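PDB 2JHP: VP4 CORE protein, which caps viral messenger RNA as a multifunctional enzyme and is one of the five proteins of the bluetongue virus inner capsid. Local coordinates for residues I89-E92 / V93-H97; F102-E105 / I106-R110; H400-D403 / E404-D408; R453-V456 / M457-S461. All coordinates share one frame; numbering follows the deposited sequence.

Contact 1 of 4, residues I89-E92 / V93-H97; sequences IPRE and VARSH
A type I beta turn from Arg-91 to Ala-94 shapes the surface loop that leaves strand 87-88, an edge strand of a five-stranded parallel sheet, and leads into helix 99-112. Its closing bond runs from Ala-94 N to Arg-91 O at 2.9 Å. The N-H points well at the oxygen, but the donor sits above the carbonyl plane, 53° out of it, instead of on a lone pair. Folding the chain back in this way brings Val-93 down over the residues that precede the turn. Its two methyls divide the work: CG2 lies 3.6 Å from CG of the Pro-90 ring, while CG1, placed opposite the backbone N by a chi1 of 173°, reaches CG2 of Ile-89 at 3.9 Å, the two branched side chains crossing at about a right angle. The apolar patch continues onto the helix, where Ile-89 leans on Phe-102 and both Ile-89 and Pro-90 touch the aliphatic part of Glu-105. On the outer side of the loop the extended chains of Arg-91 and Arg-95 run alongside one another, though Arg-95 follows a cis peptide in a strained part of the model and its placement is less sure. Their like charges stay separated, and the nearest approach is of Arg-95 NH2 to the aliphatic CG of Arg-91, 4.0 Å.

Contact 2 of 4, residues F102-E105 / I106-R110; sequences FENE and IGRRR
Four consecutive i to i+4 backbone bonds tie residues 102-105 to 106-109, all nearly straight, from Ile-106 N to Phe-102 O at 3.0 Å through Arg-109 N to Glu-105 O at 3.1 Å. On the inner face of this turn, CD1 of Ile-106 meets the far end of the Phe-102 ring, 3.7 Å from CE2, the two side chains meeting at a slant. Phe-102 reaches it because its CG stands opposite the backbone N (chi1 -178°), which swings the ring toward Ile-106. This is the middle of helix 99-112, which packs against the five-stranded parallel sheet: Tyr-49 of strand 48-51 touches both Phe-102 and Ile-106, and its hydroxyl is hydrogen-bonded to Glu-103 OE2. On the other flank the contact turns polar. Arg-108 folds its guanidinium back over Asn-104, so that CB of Asn-104 lies over one face, 3.5 Å from NH2. At the edge of the same group, near its plane, OE1 of Glu-105 stands 3.6 Å from NH1, a long salt bridge in which the carboxylate and guanidinium planes are 68° apart. The chi2 bend of Glu-105 (61°) sets its carboxylate between two arginines. Towards the second, OE2 lies 4.1 Å from NH2 of Arg-109 but well out of the guanidinium plane, which leaves an attraction of charges without an N-H directed at the oxygen. Arg-109 turns its NE instead towards the carbonyl of Asp-86, in a weak hydrogen bond.

Contact 3 of 4, residues H400-D403 / E404-D408; sequences HESD and EPRAD
Arg-406, the first residue of strand 406-408, sends its side chain back under the loop formed by residues 400-405. From CB the chain sets out with CG between the backbone N and the carbonyl carbon (chi1 59°), and CG passes 4.1 Å from Ser-402 OG. CD comes closer, 3.4 Å from the same hydroxyl oxygen. A bend at chi3 (-70°) then turns the guanidinium so that its edges face two different partners. NE and NH2 grip the carboxylate of Asp-408 side-on, one nitrogen to each oxygen: NE to OD2 is 2.8 Å and NH2 to OD1 is 2.5 Å, a short value whose exact size carries no weight. Both oxygens are met on their syn side. NH1 passes 3.6 Å from Ser-402 OG and reaches His-400 O at 3.2 Å, near the guanidinium plane; at 131° this hydrogen bond is weak. Tyr-411 and Ser-431 hydroxyls bond the two Asp-408 oxygens. The strand is the fourth of a class I (Rossmann-like) methyltransferase sheet, next to the first, 131-132, and the Arg-406 side chain is about 8 Å from a bound S-adenosyl-L-homocysteine. A buried arginine is thus matched by a buried carboxylate, and NH1 and NH2 each also reach a loop carbonyl, NH1 only weakly and NH2 at Gly-397; such pairing would be expected to keep both residues charged and to fix the guanidinium's rotation.

Contact 4 of 4, residues R453-V456 / M457-S461; sequences RSTV and MLNGS
Thr-455 and Asn-459, one helical turn apart, lie side by side and point the same way, with CG2 of Thr-455 3.6 Å from ND2 of Asn-459, a van der Waals contact of methyl with amide. The methyl is brought there by a chi1 of -48°, which sets CG2 opposite the backbone N and leaves OG1 to bond Glu-630. Asn-459 also folds its amide carbon CG to 3.3 Å from Thr-455 O. On another side of the helix Leu-458 packs back on the preceding turn, its CD1 3.2 Å from Ser-454 O, while CB and CG of Met-457 rest near Arg-453 O. Behind these contacts stands the backbone ladder of helix 453-460. Met-457 N bonds Arg-453 O at 2.9 Å in an almost straight line (177°), Leu-458 N takes Ser-454 O, and Asn-459 N takes Thr-455 O. The final rung, Gly-460 N to Val-456 O at 2.6 Å, approaches nearly along the C=O axis. Val-456 O also receives a weak bond from Asn-459 N (3.2 Å, 129°), so two donors converge on it just before Ser-461 leaves helical angles. Polar anchors hold both ends: Ser-454 OG bonds Tyr-622 and Glu-630, and Ser-461 OG bonds Asp-567. The helix lies among several elements, with Tyr-425 of helix 421-430 against Thr-455, Val-456 and Asn-459, Leu-559 of helix 551-561 against Ser-454, Met-457 and Leu-458, and Ile-467 of strand 466-469 against Val-456 and Ser-461.

How the contacts relate
The four contacts follow one another along the chain, each closing before the next opens. Contacts 1 and 2 form one neighbourhood: their centres are 12 Å apart and they touch, Val-93 CG2 lying 4.2 Å from Glu-105 OE1, so the loop after strand 87-88 is seated on helix 99-112 beside the five-stranded parallel sheet of the N-terminal region. Contact 3 lies across the centre of the chain from both, about 49 Å from contact 1 between centres. Contacts 3 and 4 do not touch (centres 21 Å apart), but share a surrounding: strand 406-408 and strand 466-469, which contact 4 packs on, belong to the one methyltransferase-like sheet, and helix 421-430 borders both.

Contact 1 of 4, residues I89-E92 / V93-H97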
# COMPACT_ATOMS: atom_id res chain seq x y z
N ILE A 89 -22.55 -7.96 10.36
CA ILE A 89 -23.10 -9.30 10.28
C ILE A 89 -24.46 -9.27 9.62
O ILE A 89 -25.37 -8.59 10.10
CB ILE A 89 -23.21 -9.97 11.67
CG1 ILE A 89 -21.86 -9.94 12.39
CG2 ILE A 89 -23.75 -11.40 11.56
CD1 ILE A 89 -20.74 -10.68 11.67
N PRO A 90 -24.60 -10.01 8.50
CA PRO A 90 -25.86 -10.11 7.74
C PRO A 90 -27.00 -10.70 8.57
O PRO A 90 -26.75 -11.34 9.60
CB PRO A 90 -25.50 -11.06 6.59
CG PRO A 90 -23.99 -11.01 6.49
CD PRO A 90 -23.51 -10.79 7.89
N ARG A 91 -28.23 -10.47 8.12
CA ARG A 91 -29.42 -11.01 8.78
C ARG A 91 -29.38 -12.53 8.83
O ARG A 91 -29.43 -13.12 9.91
CB ARG A 91 -30.69 -10.55 8.05
CG ARG A 91 -31.14 -9.14 8.38
CD ARG A 91 -32.50 -8.86 7.75
NE ARG A 91 -32.85 -7.45 7.84
CZ ARG A 91 -33.83 -6.86 7.16
NH1 ARG A 91 -34.59 -7.57 6.31
NH2 ARG A 91 -34.06 -5.56 7.32
N GLU A 92 -29.27 -13.15 7.65
CA GLU A 92 -29.30 -14.60 7.50
C GLU A 92 -28.19 -15.30 8.30
O GLU A 92 -28.35 -16.44 8.73
CB GLU A 92 -29.16 -14.99 6.02
CG GLU A 92 -29.51 -13.87 5.04
CD GLU A 92 -30.37 -14.34 3.88
OE1 GLU A 92 -29.99 -15.31 3.17
OE2 GLU A 92 -31.45 -13.73 3.66
N VAL A 93 -27.08 -14.59 8.47
CA VAL A 93 -25.93 -15.13 9.20
C VAL A 93 -26.18 -15.20 10.71
O VAL A 93 -25.57 -16.01 11.40
CB VAL A 93 -24.63 -14.33 8.85
CG1 VAL A 93 -23.45 -14.77 9.71
CG2 VAL A 93 -24.28 -14.52 7.38
N ALA A 94 -27.12 -14.39 11.22
CA ALA A 94 -27.30 -14.23 12.67
C ALA A 94 -27.47 -15.51 13.54
O ALA A 94 -26.76 -15.62 14.53
CB ALA A 94 -28.34 -13.14 13.00
N ARG A 95 -28.37 -16.48 13.26
CA ARG A 95 -29.73 -16.37 12.66
C ARG A 95 -29.74 -16.96 11.21
O ARG A 95 -30.46 -16.44 10.34
CB ARG A 95 -30.24 -14.91 12.65
CG ARG A 95 -31.78 -14.74 12.54
CD ARG A 95 -32.15 -13.31 12.08
NE ARG A 95 -33.60 -13.12 11.98
CZ ARG A 95 -34.21 -12.02 11.50
NH1 ARG A 95 -35.53 -11.98 11.45
NH2 ARG A 95 -33.50 -10.98 11.06
N SER A 96 -29.07 -18.12 10.99
CA SER A 96 -29.12 -19.40 11.77
C SER A 96 -28.27 -19.76 13.02
O SER A 96 -28.17 -20.94 13.35
CB SER A 96 -28.97 -20.59 10.78
OG SER A 96 -29.98 -20.52 9.74
N HIS A 97 -27.66 -18.80 13.71
CA HIS A 97 -26.88 -19.10 14.93
C HIS A 97 -25.67 -20.01 14.70
O HIS A 97 -25.21 -20.69 15.62
CB HIS A 97 -27.78 -19.71 16.02
CG HIS A 97 -28.86 -18.80 16.50
ND1 HIS A 97 -29.99 -18.52 15.76
CD2 HIS A 97 -28.99 -18.11 17.66
CE1 HIS A 97 -30.76 -17.70 16.43
NE2 HIS A 97 -30.18 -17.43 17.59

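Contact 2 of 4, residues F102-E105 / I106-R110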
# COMPACT_ATOMS: atom_id res chain seq x y z
N PHE A 102 -20.47 -17.30 11.39
CA PHE A 102 -20.22 -16.05 12.11
C PHE A 102 -18.74 -15.70 12.11
O PHE A 102 -18.35 -14.61 11.69
CB PHE A 102 -20.75 -16.18 13.55
CG PHE A 102 -20.59 -14.92 14.38
CD1 PHE A 102 -21.34 -13.78 14.09
CD2 PHE A 102 -19.70 -14.89 15.46
CE1 PHE A 102 -21.20 -12.62 14.85
CE2 PHE A 102 -19.55 -13.73 16.23
CZ PHE A 102 -20.31 -12.59 15.92
N GLU A 103 -17.91 -16.64 12.58
CA GLU A 103 -16.47 -16.43 12.66
C GLU A 103 -15.83 -16.19 11.28
O GLU A 103 -15.00 -15.30 11.13
CB GLU A 103 -15.80 -17.59 13.39
CG GLU A 103 -16.26 -17.74 14.84
CD GLU A 103 -15.35 -18.62 15.70
OE1 GLU A 103 -15.00 -19.75 15.27
OE2 GLU A 103 -15.00 -18.17 16.82
N ASN A 104 -16.24 -16.99 10.28
CA ASN A 104 -15.81 -16.80 8.89
C ASN A 104 -16.22 -15.44 8.34
O ASN A 104 -15.50 -14.85 7.53
CB ASN A 104 -16.38 -17.89 7.99
CG ASN A 104 -15.85 -19.29 8.31
OD1 ASN A 104 -16.62 -20.19 8.61
ND2 ASN A 104 -14.54 -19.47 8.22
N GLU A 105 -17.38 -14.96 8.77
CA GLU A 105 -17.80 -13.60 8.43
C GLU A 105 -16.82 -12.57 8.98
O GLU A 105 -16.33 -11.72 8.22
CB GLU A 105 -19.21 -13.30 8.93
CG GLU A 105 -19.78 -12.02 8.36
CD GLU A 105 -19.88 -12.06 6.84
OE1 GLU A 105 -20.53 -13.00 6.33
OE2 GLU A 105 -19.32 -11.17 6.16
N ILE A 106 -16.52 -12.66 10.28
CA ILE A 106 -15.50 -11.81 10.90
C ILE A 106 -14.18 -11.90 10.15
O ILE A 106 -13.61 -10.88 9.77
CB ILE A 106 -15.27 -12.16 12.39
CG1 ILE A 106 -16.58 -12.08 13.18
CG2 ILE A 106 -14.21 -11.23 12.98
CD1 ILE A 106 -16.43 -12.39 14.67
N GLY A 107 -13.73 -13.12 9.92
CA GLY A 107 -12.44 -13.36 9.27
C GLY A 107 -12.31 -12.79 7.87
O GLY A 107 -11.29 -12.17 7.55
N ARG A 108 -13.33 -13.00 7.04
CA ARG A 108 -13.33 -12.44 5.68
C ARG A 108 -13.29 -10.91 5.72
O ARG A 108 -12.42 -10.30 5.07
CB ARG A 108 -14.55 -12.91 4.87
CG ARG A 108 -14.54 -14.38 4.53
CD ARG A 108 -15.70 -14.72 3.63
NE ARG A 108 -16.21 -16.07 3.89
CZ ARG A 108 -17.35 -16.33 4.53
NH1 ARG A 108 -18.13 -15.35 4.96
NH2 ARG A 108 -17.72 -17.60 4.72
N ARG A 109 -14.20 -10.30 6.48
CA ARG A 109 -14.21 -8.84 6.58
C ARG A 109 -12.92 -8.35 7.21
O ARG A 109 -12.39 -7.31 6.85
CB ARG A 109 -15.42 -8.32 7.35
CG ARG A 109 -15.35 -6.82 7.63
CD ARG A 109 -15.84 -5.95 6.48
NE ARG A 109 -17.27 -5.71 6.62
CZ ARG A 109 -18.23 -6.42 6.03
NH1 ARG A 109 -19.50 -6.12 6.26
NH2 ARG A 109 -17.93 -7.43 5.22
N ARG A 110 -12.38 -9.14 8.13
CA ARG A 110 -11.09 -8.82 8.72
C ARG A 110 -9.94 -8.74 7.68
O ARG A 110 -9.12 -7.82 7.72
CB ARG A 110 -10.78 -9.83 9.81
CG ARG A 110 -9.95 -9.26 10.88
CD ARG A 110 -10.72 -9.13 12.15
NE ARG A 110 -10.29 -10.09 13.17
CZ ARG A 110 -9.16 -10.04 13.87
NH1 ARG A 110 -8.24 -9.10 13.70
NH2 ARG A 110 -8.96 -10.95 14.76

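Contact 3 of 4, residues H400-D403 / E404-D408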
# COMPACT_ATOMS: atom_id res chain seq x y z
N HIS A 400 18.85 3.12 -3.26
CA HIS A 400 18.57 4.41 -3.88
C HIS A 400 18.84 5.55 -2.89
O HIS A 400 18.27 5.58 -1.79
CB HIS A 400 17.12 4.43 -4.37
CG HIS A 400 16.73 5.71 -5.04
ND1 HIS A 400 16.07 6.72 -4.38
CD2 HIS A 400 16.91 6.14 -6.31
CE1 HIS A 400 15.86 7.73 -5.22
NE2 HIS A 400 16.36 7.40 -6.40
N GLU A 401 19.72 6.47 -3.28
CA GLU A 401 19.93 7.69 -2.52
C GLU A 401 19.07 8.80 -3.12
O GLU A 401 19.16 9.09 -4.31
CB GLU A 401 21.41 8.09 -2.48
CG GLU A 401 21.75 9.09 -1.36
CD GLU A 401 23.23 9.11 -1.00
OE1 GLU A 401 23.85 8.02 -0.92
OE2 GLU A 401 23.77 10.21 -0.76
N SER A 402 18.23 9.43 -2.30
CA SER A 402 17.25 10.39 -2.79
C SER A 402 17.51 11.82 -2.38
O SER A 402 18.16 12.09 -1.37
CB SER A 402 15.84 9.98 -2.37
OG SER A 402 15.82 9.36 -1.10
N ASP A 403 16.99 12.75 -3.19
CA ASP A 403 17.10 14.18 -2.92
C ASP A 403 15.78 14.72 -2.37
O ASP A 403 15.75 15.79 -1.74
CB ASP A 403 17.44 14.93 -4.21
CG ASP A 403 18.91 14.79 -4.60
OD1 ASP A 403 19.77 14.68 -3.69
OD2 ASP A 403 19.20 14.81 -5.82
N GLU A 404 14.71 13.97 -2.61
CA GLU A 404 13.35 14.38 -2.28
C GLU A 404 12.85 13.56 -1.08
O GLU A 404 13.34 12.45 -0.86
CB GLU A 404 12.43 14.15 -3.48
CG GLU A 404 12.93 14.76 -4.79
CD GLU A 404 12.69 16.26 -4.88
OE1 GLU A 404 11.85 16.78 -4.12
OE2 GLU A 404 13.34 16.92 -5.73
N PRO A 405 11.91 14.12 -0.29
CA PRO A 405 11.32 13.31 0.78
C PRO A 405 10.65 12.03 0.23
O PRO A 405 9.95 12.09 -0.78
CB PRO A 405 10.30 14.25 1.45
CG PRO A 405 10.16 15.41 0.56
CD PRO A 405 11.38 15.50 -0.30
N ARG A 406 10.87 10.91 0.92
CA ARG A 406 10.51 9.58 0.44
C ARG A 406 9.59 8.83 1.40
O ARG A 406 9.56 9.12 2.58
CB ARG A 406 11.78 8.77 0.20
CG ARG A 406 12.64 8.59 1.44
CD ARG A 406 13.89 7.74 1.17
NE ARG A 406 13.58 6.33 0.93
CZ ARG A 406 14.42 5.47 0.34
NH1 ARG A 406 15.61 5.87 -0.10
NH2 ARG A 406 14.06 4.21 0.18
N ALA A 407 8.85 7.86 0.87
CA ALA A 407 8.02 6.95 1.65
C ALA A 407 8.41 5.50 1.33
O ALA A 407 8.82 5.19 0.21
CB ALA A 407 6.54 7.16 1.34
N ASP A 408 8.28 4.62 2.32
CA ASP A 408 8.81 3.26 2.19
C ASP A 408 7.86 2.20 2.77
O ASP A 408 8.17 1.50 3.75
CB ASP A 408 10.21 3.20 2.80
CG ASP A 408 11.22 4.02 2.00
OD1 ASP A 408 11.81 3.45 1.05
OD2 ASP A 408 11.41 5.22 2.31

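Contact 4 of 4, residues R453-V456 / M457-S461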
# COMPACT_ATOMS: atom_id res chain seq x y z
N ARG A 453 11.20 -6.64 17.80
CA ARG A 453 10.60 -5.39 18.30
C ARG A 453 11.52 -4.51 19.14
O ARG A 453 11.55 -3.29 18.96
CB ARG A 453 9.35 -5.67 19.12
CG ARG A 453 8.16 -6.08 18.31
CD ARG A 453 6.95 -6.12 19.19
NE ARG A 453 5.77 -6.47 18.43
CZ ARG A 453 5.38 -7.72 18.19
NH1 ARG A 453 4.28 -7.94 17.47
NH2 ARG A 453 6.08 -8.75 18.66
N SER A 454 12.26 -5.13 20.05
CA SER A 454 13.14 -4.38 20.95
C SER A 454 14.28 -3.75 20.18
O SER A 454 14.70 -2.64 20.50
CB SER A 454 13.66 -5.28 22.07
OG SER A 454 14.53 -6.28 21.56
N THR A 455 14.76 -4.44 19.15
CA THR A 455 15.79 -3.89 18.27
C THR A 455 15.25 -2.67 17.49
O THR A 455 15.95 -1.66 17.34
CB THR A 455 16.35 -4.97 17.32
OG1 THR A 455 16.66 -6.14 18.07
CG2 THR A 455 17.62 -4.50 16.64
N VAL A 456 14.01 -2.79 17.02
CA VAL A 456 13.35 -1.72 16.29
C VAL A 456 13.28 -0.48 17.17
O VAL A 456 13.76 0.58 16.78
CB VAL A 456 11.91 -2.12 15.83
CG1 VAL A 456 11.23 -0.97 15.12
CG2 VAL A 456 11.93 -3.34 14.95
N MET A 457 12.69 -0.64 18.35
CA MET A 457 12.62 0.41 19.37
C MET A 457 13.96 1.10 19.63
O MET A 457 14.05 2.33 19.66
CB MET A 457 12.11 -0.17 20.67
CG MET A 457 10.61 -0.29 20.76
SD MET A 457 10.08 -0.93 22.35
CE MET A 457 10.46 0.42 23.44
N LEU A 458 15.00 0.29 19.82
CA LEU A 458 16.31 0.81 20.18
C LEU A 458 17.06 1.51 19.03
O LEU A 458 17.86 2.40 19.26
CB LEU A 458 17.17 -0.29 20.84
CG LEU A 458 16.61 -0.78 22.19
CD1 LEU A 458 17.07 -2.17 22.56
CD2 LEU A 458 16.96 0.20 23.28
N ASN A 459 16.78 1.09 17.80
CA ASN A 459 17.44 1.65 16.62
C ASN A 459 16.62 2.73 15.94
O ASN A 459 17.18 3.68 15.40
CB ASN A 459 17.70 0.56 15.59
CG ASN A 459 18.71 -0.46 16.05
OD1 ASN A 459 19.25 -0.36 17.15
ND2 ASN A 459 18.97 -1.45 15.20
N GLY A 460 15.30 2.56 15.96
CA GLY A 460 14.39 3.39 15.18
C GLY A 460 14.16 4.79 15.69
O GLY A 460 13.95 5.71 14.90
N SER A 461 14.19 4.96 17.01
CA SER A 461 13.80 6.22 17.64
C SER A 461 14.88 7.30 17.61
O SER A 461 15.97 7.12 18.16
CB SER A 461 13.34 5.98 19.07
OG SER A 461 12.98 7.20 19.71